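Local coordinates for YPM (Yersinia pseudotuberculosis, PDB 1PM4), which acts as a superantigenic mitogen, a toxin that probably stimulates T cells in bulk by engaging their receptors together with MHC class II molecules, at residues E33-N44 against E94-T103. Residues are numbered along the deposited sequence; the frame is centred on the assembly and turned at random.
Sequences ELYAVLHSTNVN and ETSNYSLDAT
Asn97 meets Ser40 and Thr41 just past the end of strand 33-39, where side chains take over a ladder that backbone atoms have carried through Val37 and His39, with Tyr35 O still receiving Thr103 N. Along that ladder, Val37 with Asp101 and His39 with Ser99 form hydrogen-bonded antiparallel pairs, His39 N reaching Ser99 O at 2.8 Å. Beyond them Asn97 O receives Ser40 OG at 2.6 Å, from 35° above its carbonyl plane. With CG anti to the backbone N (chi1 161°), the Asn97 side chain crosses that of Thr41 at about a right angle: its CB lies 3.2 Å from Thr41 OG1, CG packs against the same hydroxyl, ND2 has it as a more distant neighbour, and OD1 accepts Thr41 N at 2.9 Å in a nearly straight bond (169°). Ser40 OG also accepts from Asn42 N, an ST turn, and Asn42 OD1 from Asn44 N, an Asx turn, so the chain bends while Asn42 ND2 stays in reach of Ser96 OG, 3.1 Å away and in the amide plane.

The two strands are the central pair of one four-stranded sheet of the jelly roll, flanked by 6-13 and 72-78. On the inward face Ala36 CB touches Ala102 CB at 3.9 Å, and Leu38 CD1 meets Leu100 CD1; Leu49, Met47 and Trp86 of the opposing sheet close over them. The other face is more polar. Here Val37 and Asp101 run side by side, and Asp101 OD2 approaches the edge of the His39 ring, 4.0 Å from CD2. His39 ND1 bonds Asp69, and Asp101 OD1 bonds Thr8, while a water links OD2 to Tyr35 OH. At the far end Thr103 OG1 accepts Tyr35 N at 2.9 Å, replacing a backbone acceptor with a hydroxyl.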
ATOM      1  N   GLU A  33      10.192   4.276  11.496  1.00 23.06           N
ATOM      2  CA  GLU A  33      10.236   3.457  10.317  1.00 21.47           C
ATOM      3  C   GLU A  33      10.444   1.974  10.718  1.00 19.55           C
ATOM      4  O   GLU A  33      11.249   1.619  11.577  1.00 19.12           O
ATOM      5  CB  GLU A  33      11.343   3.925   9.348  1.00 23.39           C
ATOM      6  CG  GLU A  33      11.692   3.001   8.152  1.00 25.08           C
ATOM      7  CD  GLU A  33      13.005   3.396   7.438  1.00 29.14           C
ATOM      8  OE1 GLU A  33      13.020   4.473   6.806  1.00 26.10           O
ATOM      9  OE2 GLU A  33      14.028   2.654   7.502  1.00 32.16           O
ATOM     10  N   LEU A  34       9.713   1.128  10.059  1.00 15.98           N
ATOM     11  CA  LEU A  34       9.940  -0.286  10.089  1.00 16.17           C
ATOM     12  C   LEU A  34      10.729  -0.534   8.821  1.00 15.77           C
ATOM     13  O   LEU A  34      10.396   0.025   7.778  1.00 16.84           O
ATOM     14  CB  LEU A  34       8.617  -1.001  10.033  1.00 17.49           C
ATOM     15  CG  LEU A  34       7.789  -1.091  11.284  1.00 19.94           C
ATOM     16  CD1 LEU A  34       6.502  -1.855  10.974  1.00 21.85           C
ATOM     17  CD2 LEU A  34       8.580  -1.804  12.390  1.00 23.26           C
ATOM     18  N   TYR A  35      11.762  -1.355   8.900  1.00 14.93           N
ATOM     19  CA  TYR A  35      12.618  -1.691   7.750  1.00 13.88           C
ATOM     20  C   TYR A  35      12.841  -3.175   7.799  1.00 12.82           C
ATOM     21  O   TYR A  35      13.005  -3.755   8.873  1.00  9.86           O
ATOM     22  CB  TYR A  35      13.930  -0.935   7.853  1.00 14.79           C
ATOM     23  CG  TYR A  35      15.033  -1.472   7.017  1.00 15.50           C
ATOM     24  CD1 TYR A  35      15.288  -0.935   5.800  1.00 17.34           C
ATOM     25  CD2 TYR A  35      15.823  -2.535   7.445  1.00 13.77           C
ATOM     26  CE1 TYR A  35      16.304  -1.423   5.006  1.00 15.95           C
ATOM     27  CE2 TYR A  35      16.817  -3.041   6.655  1.00 15.82           C
ATOM     28  CZ  TYR A  35      17.054  -2.487   5.443  1.00 16.24           C
ATOM     29  OH  TYR A  35      18.055  -2.917   4.591  1.00 19.11           O
ATOM     30  N   ALA A  36      12.839  -3.814   6.640  1.00 11.34           N
ATOM     31  CA  ALA A  36      13.304  -5.188   6.560  1.00 11.79           C
ATOM     32  C   ALA A  36      13.770  -5.449   5.158  1.00 11.10           C
ATOM     33  O   ALA A  36      13.362  -4.794   4.232  1.00 11.74           O
ATOM     34  CB  ALA A  36      12.226  -6.210   6.957  1.00 14.20           C
ATOM     35  N   VAL A  37      14.700  -6.374   5.038  1.00  9.00           N
ATOM     36  CA  VAL A  37      15.142  -6.871   3.686  1.00  9.93           C
ATOM     37  C   VAL A  37      15.421  -8.337   3.836  1.00  8.77           C
ATOM     38  O   VAL A  37      16.020  -8.769   4.829  1.00  9.14           O
ATOM     39  CB  VAL A  37      16.357  -6.125   3.111  1.00  9.04           C
ATOM     40  CG1 VAL A  37      17.559  -6.257   4.025  1.00  9.62           C
ATOM     41  CG2 VAL A  37      16.592  -6.533   1.681  1.00 11.84           C
ATOM     42  N   LEU A  38      14.922  -9.110   2.874  1.00  7.92           N
ATOM     43  CA  LEU A  38      15.110 -10.535   2.763  1.00  7.38           C
ATOM     44  C   LEU A  38      16.263 -10.889   1.886  1.00  7.87           C
ATOM     45  O   LEU A  38      16.393 -10.301   0.832  1.00  8.51           O
ATOM     46  CB  LEU A  38      13.862 -11.145   2.170  1.00  9.19           C
ATOM     47  CG  LEU A  38      13.813 -12.677   2.139  1.00  8.91           C
ATOM     48  CD1 LEU A  38      13.939 -13.341   3.520  1.00 11.10           C
ATOM     49  CD2 LEU A  38      12.446 -13.055   1.476  1.00 12.37           C
ATOM     50  N   HIS A  39      17.093 -11.837   2.315  1.00  8.36           N
ATOM     51  CA  HIS A  39      18.262 -12.243   1.503  1.00  9.26           C
ATOM     52  C   HIS A  39      18.335 -13.765   1.556  1.00  9.74           C
ATOM     53  O   HIS A  39      17.711 -14.423   2.388  1.00  9.12           O
ATOM     54  CB  HIS A  39      19.564 -11.658   2.034  1.00 10.47           C
ATOM     55  CG  HIS A  39      19.688 -10.155   1.972  1.00 11.57           C
ATOM     56  ND1 HIS A  39      19.577  -9.448   0.799  1.00 15.56           N
ATOM     57  CD2 HIS A  39      20.083  -9.259   2.903  1.00 10.81           C
ATOM     58  CE1 HIS A  39      19.800  -8.162   1.034  1.00 15.13           C
ATOM     59  NE2 HIS A  39      20.109  -8.021   2.306  1.00 13.78           N
ATOM     60  N   SER A  40      19.163 -14.325   0.680  1.00  8.48           N
ATOM     61  CA  SER A  40      19.474 -15.749   0.684  1.00  9.25           C
ATOM     62  C   SER A  40      20.874 -16.013   0.131  1.00  9.40           C
ATOM     63  O   SER A  40      21.291 -15.344  -0.867  1.00 10.97           O
ATOM     64  CB  SER A  40      18.461 -16.522  -0.131  1.00  9.63           C
ATOM     65  OG  SER A  40      18.733 -17.908  -0.147  1.00  9.27           O
ATOM     66  N   THR A  41      21.578 -16.936   0.780  1.00 10.32           N
ATOM     67  CA  THR A  41      22.849 -17.425   0.200  1.00 10.95           C
ATOM     68  C   THR A  41      22.638 -18.237  -1.059  1.00 11.67           C
ATOM     69  O   THR A  41      23.631 -18.530  -1.719  1.00 13.06           O
ATOM     70  CB  THR A  41      23.660 -18.256   1.198  1.00 11.82           C
ATOM     71  OG1 THR A  41      22.939 -19.423   1.615  1.00 10.36           O
ATOM     72  CG2 THR A  41      24.007 -17.448   2.421  1.00 13.85           C
ATOM     73  N   ASN A  42      21.407 -18.636  -1.375  1.00 10.07           N
ATOM     74  CA  ASN A  42      21.034 -19.253  -2.622  1.00 10.68           C
ATOM     75  C   ASN A  42      20.928 -18.171  -3.652  1.00 10.34           C
ATOM     76  O   ASN A  42      20.016 -17.415  -3.637  1.00 10.82           O
ATOM     77  CB  ASN A  42      19.770 -20.028  -2.488  1.00  9.78           C
ATOM     78  CG  ASN A  42      19.257 -20.623  -3.784  1.00 12.17           C
ATOM     79  OD1 ASN A  42      19.923 -20.605  -4.838  1.00 13.54           O
ATOM     80  ND2 ASN A  42      18.048 -21.179  -3.714  1.00 12.12           N
ATOM     81  N   VAL A  43      21.853 -18.136  -4.600  1.00 11.44           N
ATOM     82  CA  VAL A  43      21.882 -17.002  -5.543  1.00 10.21           C
ATOM     83  C   VAL A  43      20.626 -17.058  -6.420  1.00 11.19           C
ATOM     84  O   VAL A  43      20.211 -16.058  -7.007  1.00 11.95           O
ATOM     85  CB  VAL A  43      23.174 -17.077  -6.442  1.00 13.11           C
ATOM     86  CG1 VAL A  43      23.198 -15.968  -7.420  1.00 15.22           C
ATOM     87  CG2 VAL A  43      24.403 -16.976  -5.540  1.00 16.62           C
ATOM     88  N   ASN A  44      20.035 -18.237  -6.516  1.00 11.44           N
ATOM     89  CA  ASN A  44      18.868 -18.428  -7.350  1.00 12.81           C
ATOM     90  C   ASN A  44      17.541 -18.286  -6.591  1.00 11.84           C
ATOM     91  O   ASN A  44      16.484 -18.604  -7.116  1.00 14.62           O
ATOM     92  CB  ASN A  44      18.895 -19.800  -7.988  1.00 13.31           C
ATOM     93  CG  ASN A  44      20.105 -20.038  -8.920  1.00 14.28           C
ATOM     94  OD1 ASN A  44      20.717 -19.102  -9.421  1.00 16.05           O
ATOM     95  ND2 ASN A  44      20.420 -21.295  -9.132  1.00 17.34           N
ATOM     96  N   GLU A  94      12.810 -25.127  -4.470  1.00  9.27           N
ATOM     97  CA  GLU A  94      14.121 -25.340  -3.882  1.00  8.24           C
ATOM     98  C   GLU A  94      14.213 -24.881  -2.451  1.00  8.79           C
ATOM     99  O   GLU A  94      14.015 -23.699  -2.134  1.00  7.73           O
ATOM    100  CB  GLU A  94      15.205 -24.653  -4.722  1.00 10.41           C
ATOM    101  CG  GLU A  94      16.626 -24.923  -4.266  1.00 13.17           C
ATOM    102  CD  GLU A  94      17.698 -24.487  -5.299  1.00 18.50           C
ATOM    103  OE1 GLU A  94      18.790 -25.003  -5.214  1.00 26.26           O
ATOM    104  OE2 GLU A  94      17.473 -23.570  -6.097  1.00 20.51           O
ATOM    105  N   THR A  95      14.538 -25.817  -1.565  1.00  7.68           N
ATOM    106  CA  THR A  95      14.774 -25.502  -0.174  1.00  8.46           C
ATOM    107  C   THR A  95      15.992 -24.627  -0.103  1.00 10.13           C
ATOM    108  O   THR A  95      17.016 -24.934  -0.757  1.00 11.35           O
ATOM    109  CB  THR A  95      14.996 -26.793   0.618  1.00  8.91           C
ATOM    110  OG1 THR A  95      13.736 -27.514   0.635  1.00 10.16           O
ATOM    111  CG2 THR A  95      15.358 -26.469   2.054  1.00  9.36           C
ATOM    112  N   SER A  96      15.833 -23.503   0.575  1.00 10.34           N
ATOM    113  CA  SER A  96      16.796 -22.414   0.535  1.00 11.99           C
ATOM    114  C   SER A  96      17.120 -21.808   1.895  1.00 12.40           C
ATOM    115  O   SER A  96      16.246 -21.690   2.738  1.00 10.96           O
ATOM    116  CB  SER A  96      16.233 -21.277  -0.311  1.00 12.21           C
ATOM    117  OG  SER A  96      15.827 -21.691  -1.617  1.00 17.97           O
ATOM    118  N   ASN A  97      18.367 -21.352   2.070  1.00 10.77           N
ATOM    119  CA  ASN A  97      18.688 -20.466   3.193  1.00  9.87           C
ATOM    120  C   ASN A  97      17.852 -19.198   3.079  1.00 10.02           C
ATOM    121  O   ASN A  97      17.539 -18.741   1.966  1.00  9.65           O
ATOM    122  CB  ASN A  97      20.179 -20.067   3.093  1.00 10.27           C
ATOM    123  CG  ASN A  97      20.531 -18.815   3.893  1.00 11.21           C
ATOM    124  OD1 ASN A  97      20.500 -17.645   3.390  1.00  9.94           O
ATOM    125  ND2 ASN A  97      20.885 -19.049   5.196  1.00 14.91           N
ATOM    126  N   TYR A  98      17.513 -18.609   4.213  1.00  7.79           N
ATOM    127  CA  TYR A  98      17.112 -17.195   4.221  1.00  7.92           C
ATOM    128  C   TYR A  98      17.799 -16.422   5.337  1.00  8.10           C
ATOM    129  O   TYR A  98      18.260 -17.007   6.332  1.00  7.18           O
ATOM    130  CB  TYR A  98      15.590 -17.063   4.351  1.00  6.64           C
ATOM    131  CG  TYR A  98      15.059 -17.381   5.756  1.00  7.27           C
ATOM    132  CD1 TYR A  98      14.933 -16.415   6.724  1.00  7.73           C
ATOM    133  CD2 TYR A  98      14.602 -18.664   6.065  1.00  8.38           C
ATOM    134  CE1 TYR A  98      14.526 -16.731   7.986  1.00 10.36           C
ATOM    135  CE2 TYR A  98      14.099 -18.965   7.290  1.00  8.05           C
ATOM    136  CZ  TYR A  98      14.029 -17.970   8.269  1.00  9.24           C
ATOM    137  OH  TYR A  98      13.561 -18.281   9.566  1.00 10.54           O
ATOM    138  N   SER A  99      17.879 -15.126   5.167  1.00  8.14           N
ATOM    139  CA  SER A  99      18.202 -14.220   6.248  1.00  9.60           C
ATOM    140  C   SER A  99      17.309 -13.002   6.102  1.00  9.70           C
ATOM    141  O   SER A  99      17.089 -12.490   5.001  1.00 11.93           O
ATOM    142  CB  SER A  99      19.712 -13.859   6.320  1.00 12.94           C
ATOM    143  OG  SER A  99      20.162 -13.106   5.199  1.00 15.89           O
ATOM    144  N   LEU A 100      16.750 -12.548   7.207  1.00  7.97           N
ATOM    145  CA  LEU A 100      15.873 -11.374   7.195  1.00  8.38           C
ATOM    146  C   LEU A 100      16.532 -10.359   8.158  1.00  9.58           C
ATOM    147  O   LEU A 100      16.602 -10.620   9.354  1.00  9.16           O
ATOM    148  CB  LEU A 100      14.525 -11.768   7.741  1.00 10.05           C
ATOM    149  CG  LEU A 100      13.512 -10.631   7.701  1.00  9.63           C
ATOM    150  CD1 LEU A 100      13.114 -10.265   6.305  1.00 12.64           C
ATOM    151  CD2 LEU A 100      12.281 -10.910   8.548  1.00 11.01           C
ATOM    152  N   ASP A 101      16.943  -9.238   7.636  1.00  8.48           N
ATOM    153  CA  ASP A 101      17.334  -8.114   8.447  1.00 10.31           C
ATOM    154  C   ASP A 101      16.090  -7.301   8.709  1.00 11.50           C
ATOM    155  O   ASP A 101      15.368  -6.948   7.763  1.00 13.34           O
ATOM    156  CB  ASP A 101      18.307  -7.244   7.727  1.00 10.75           C
ATOM    157  CG  ASP A 101      19.571  -7.920   7.345  1.00 14.24           C
ATOM    158  OD1 ASP A 101      19.961  -8.982   7.868  1.00 15.03           O
ATOM    159  OD2 ASP A 101      20.230  -7.428   6.401  1.00 19.60           O
ATOM    160  N   ALA A 102      15.762  -7.073   9.966  1.00 10.72           N
ATOM    161  CA  ALA A 102      14.535  -6.285  10.319  1.00 10.79           C
ATOM    162  C   ALA A 102      14.650  -5.455  11.569  1.00 10.44           C
ATOM    163  O   ALA A 102      15.275  -5.862  12.543  1.00  9.66           O
ATOM    164  CB  ALA A 102      13.409  -7.247  10.544  1.00 10.47           C
ATOM    165  N   THR A 103      13.979  -4.328  11.555  1.00 11.08           N
ATOM    166  CA  THR A 103      13.788  -3.518  12.744  1.00 13.86           C
ATOM    167  C   THR A 103      13.206  -4.357  13.851  1.00 13.60           C
ATOM    168  O   THR A 103      12.270  -5.065  13.621  1.00 13.74           O
ATOM    169  CB  THR A 103      12.774  -2.407  12.454  1.00 14.16           C
ATOM    170  OG1 THR A 103      13.255  -1.600  11.417  1.00 16.42           O
ATOM    171  CG2 THR A 103      12.718  -1.454  13.667  1.00 17.55           C
TER
HETATM  172  O   HOH W   1      13.986   0.651  11.921  1.00 41.12           O
HETATM  173  O   HOH W   2      20.016  -4.561   5.948  1.00 34.21           O
HETATM  174  O   HOH W   3      20.773 -22.872  -6.033  1.00 36.96           O
HETATM  175  O   HOH W   4      15.657 -21.395  -6.131  1.00 37.86           O
HETATM  176  O   HOH W   5      18.725 -23.532  -8.641  1.00 41.76           O